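Local coordinates for protein methoxy mycolic acid synthase 2 (Mycobacterium tuberculosis, PDB 1TPY) that converts a double bond at the distal position of alpha mycolic acids into a cis-cyclopropane ring, using a methylene group from S-adenosyl-L-methionine, at residues I136-F139 with E140-H144. Numbering follows the deposited sequence.
Sequences IGAF and EHFGH. With SAH (S-adenosyl-L-homocysteine), chain C; 16A (cetyl-trimethyl-ammonium), chain D.
Phe142 lays its ring over the backbone of Phe139, whose CA stands 3.6 Å from the ring centroid and almost on the ring normal, a CH-pi contact inside a single helical turn. The Phe139 ring, with CG anti to its own N (chi1 -163°), reaches round to bring CD1 within 3.4 Å of Phe142 CD1, the two planes inclined at 61°. At its edge the Phe142 ring meets the adenine of S-adenosyl-L-homocysteine, CE2 lying 3.6 Å from C5. The ligand's amino N donates to Ile136 O (2.8 Å), so the end of strand 132-136 bonds the amino group while the turn after it packs against the adenine. Glu140, bent at chi2 (90°), folds its carboxylate back so that OE1 comes to 3.0 Å from Gly137 C, while OE2 accepts a hydrogen bond from Ile169 N. Glu140 CB packs on C13 of the cetyl-trimethyl-ammonium chain, and the imidazole of His141 approaches C14 through NE2, which is hydrogen-bonded to Tyr16 OH. The backbone bonds His141 N to Ala138 O and Phe142 N to Phe139 O (both 2.9 Å) hold the turn, and a water links Phe139 O to Gly143 N. In this Rossmann-like methyltransferase fold the turn follows central strand 132-136, with Phe139 packing on strand 163-171 and Phe142 meeting Trp123 and, from helix 147-157, Phe150.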
loop_
_atom_site.group_PDB
_atom_site.type_symbol
_atom_site.label_atom_id
_atom_site.label_comp_id
_atom_site.label_asym_id
_atom_site.label_seq_id
_atom_site.Cartn_x
_atom_site.Cartn_y
_atom_site.Cartn_z
ATOM N N ILE A 136 -2.349 0.297 3.626
ATOM C CA ILE A 136 -1.875 -0.759 2.758
ATOM C C ILE A 136 -0.927 -0.230 1.700
ATOM O O ILE A 136 -1.313 0.586 0.865
ATOM C CB ILE A 136 -3.079 -1.436 2.067
ATOM C CG1 ILE A 136 -4.043 -1.964 3.132
ATOM C CG2 ILE A 136 -2.603 -2.546 1.141
ATOM C CD1 ILE A 136 -5.397 -2.349 2.591
ATOM N N GLY A 137 0.319 -0.696 1.741
ATOM C CA GLY A 137 1.303 -0.281 0.759
ATOM C C GLY A 137 1.745 1.167 0.823
ATOM O O GLY A 137 2.284 1.691 -0.148
ATOM N N ALA A 138 1.533 1.820 1.959
ATOM C CA ALA A 138 1.935 3.212 2.106
ATOM C C ALA A 138 3.201 3.332 2.952
ATOM O O ALA A 138 4.076 4.146 2.665
ATOM C CB ALA A 138 0.806 4.018 2.746
ATOM N N PHE A 139 3.283 2.502 3.985
ATOM C CA PHE A 139 4.402 2.486 4.926
ATOM C C PHE A 139 5.791 2.514 4.277
ATOM O O PHE A 139 6.694 3.201 4.759
ATOM C CB PHE A 139 4.295 1.245 5.811
ATOM C CG PHE A 139 5.131 1.309 7.061
ATOM C CD1 PHE A 139 4.691 2.034 8.172
ATOM C CD2 PHE A 139 6.339 0.623 7.142
ATOM C CE1 PHE A 139 5.443 2.071 9.350
ATOM C CE2 PHE A 139 7.104 0.654 8.319
ATOM C CZ PHE A 139 6.654 1.380 9.427
ATOM N N GLU A 140 5.951 1.748 3.199
ATOM C CA GLU A 140 7.218 1.656 2.480
ATOM C C GLU A 140 7.754 3.030 2.066
ATOM O O GLU A 140 8.960 3.205 1.882
ATOM C CB GLU A 140 7.053 0.769 1.239
ATOM C CG GLU A 140 6.522 -0.641 1.525
ATOM C CD GLU A 140 5.000 -0.741 1.475
ATOM O OE1 GLU A 140 4.315 0.153 2.011
ATOM O OE2 GLU A 140 4.488 -1.726 0.904
ATOM N N HIS A 141 6.850 3.997 1.931
ATOM C CA HIS A 141 7.200 5.366 1.538
ATOM C C HIS A 141 7.545 6.274 2.717
ATOM O O HIS A 141 8.210 7.291 2.546
ATOM C CB HIS A 141 6.036 6.015 0.785
ATOM C CG HIS A 141 5.822 5.479 -0.594
ATOM N ND1 HIS A 141 6.689 5.738 -1.635
ATOM C CD2 HIS A 141 4.831 4.714 -1.111
ATOM C CE1 HIS A 141 6.240 5.158 -2.733
ATOM N NE2 HIS A 141 5.114 4.531 -2.444
ATOM N N PHE A 142 7.076 5.914 3.904
ATOM C CA PHE A 142 7.299 6.733 5.089
ATOM C C PHE A 142 8.746 7.100 5.392
ATOM O O PHE A 142 9.027 8.223 5.806
ATOM C CB PHE A 142 6.688 6.053 6.319
ATOM C CG PHE A 142 5.188 5.947 6.279
ATOM C CD1 PHE A 142 4.506 5.281 7.288
ATOM C CD2 PHE A 142 4.459 6.474 5.217
ATOM C CE1 PHE A 142 3.120 5.135 7.245
ATOM C CE2 PHE A 142 3.073 6.333 5.167
ATOM C CZ PHE A 142 2.402 5.659 6.185
ATOM N N GLY A 143 9.658 6.159 5.179
ATOM C CA GLY A 143 11.057 6.409 5.473
ATOM C C GLY A 143 11.349 5.881 6.866
ATOM O O GLY A 143 10.582 6.128 7.796
ATOM N N HIS A 144 12.441 5.144 7.021
ATOM C CA HIS A 144 12.786 4.582 8.325
ATOM C C HIS A 144 12.865 5.648 9.411
ATOM O O HIS A 144 12.466 5.410 10.554
ATOM C CB HIS A 144 14.126 3.836 8.254
ATOM C CG HIS A 144 14.102 2.620 7.379
ATOM N ND1 HIS A 144 12.948 2.141 6.795
ATOM C CD2 HIS A 144 15.090 1.774 7.002
ATOM C CE1 HIS A 144 13.227 1.055 6.098
ATOM N NE2 HIS A 144 14.521 0.811 6.207
HETATM N N SAH C . -3.540 1.918 -0.115
HETATM C CA SAH C . -3.771 1.949 -1.560
HETATM C CB SAH C . -2.653 2.722 -2.305
HETATM C CG SAH C . -1.210 2.254 -2.118
HETATM S SD SAH C . -0.011 3.237 -3.059
HETATM C C SAH C . -3.882 0.532 -2.124
HETATM O O SAH C . -3.604 -0.422 -1.375
HETATM O OXT SAH C . -4.231 0.389 -3.311
HETATM C "C5'" SAH C . 0.847 4.152 -1.750
HETATM C "C4'" SAH C . -0.080 5.209 -1.130
HETATM O "O4'" SAH C . 0.413 5.722 0.131
HETATM C "C3'" SAH C . -0.298 6.426 -2.026
HETATM O "O3'" SAH C . -1.689 6.793 -1.986
HETATM C "C2'" SAH C . 0.575 7.479 -1.408
HETATM O "O2'" SAH C . 0.141 8.804 -1.762
HETATM C "C1'" SAH C . 0.432 7.155 0.043
HETATM N N9 SAH C . 1.511 7.741 0.942
HETATM C C8 SAH C . 2.866 7.661 0.893
HETATM N N7 SAH C . 3.517 8.278 1.827
HETATM C C5 SAH C . 2.484 8.834 2.588
HETATM C C6 SAH C . 2.451 9.637 3.760
HETATM N N6 SAH C . 3.553 10.033 4.392
HETATM N N1 SAH C . 1.223 10.014 4.252
HETATM C C2 SAH C . 0.096 9.617 3.616
HETATM N N3 SAH C . 0.001 8.865 2.508
HETATM C C4 SAH C . 1.251 8.505 2.045
HETATM C C1 16A D . 4.846 -3.766 -6.398
HETATM C C2 16A D . 6.010 -3.013 -5.755
HETATM C C3 16A D . 7.073 -4.001 -5.248
HETATM C C4 16A D . 8.299 -3.372 -4.602
HETATM C C5 16A D . 9.262 -4.484 -4.153
HETATM C C6 16A D . 10.556 -4.008 -3.476
HETATM C C7 16A D . 11.568 -3.177 -4.305
HETATM C C8 16A D . 12.602 -2.317 -3.537
HETATM C C9 16A D . 12.062 -1.378 -2.432
HETATM C C10 16A D . 11.121 -0.239 -2.890
HETATM C C11 16A D . 10.227 0.390 -1.792
HETATM C C12 16A D . 9.017 1.185 -2.307
HETATM C C13 16A D . 7.715 0.383 -2.203
HETATM C C14 16A D . 6.538 1.147 -2.806
HETATM C C15 16A D . 5.359 0.164 -2.899
HETATM C C16 16A D . 4.208 0.869 -3.646
HETATM N N1 16A D . 2.851 0.275 -4.014
HETATM C C17 16A D . 1.878 0.871 -4.724
HETATM C C18 16A D . 3.021 -1.057 -4.712
HETATM C C19 16A D . 2.113 -0.058 -2.737
HETATM O O HOH W 1 9.347 3.303 4.996
#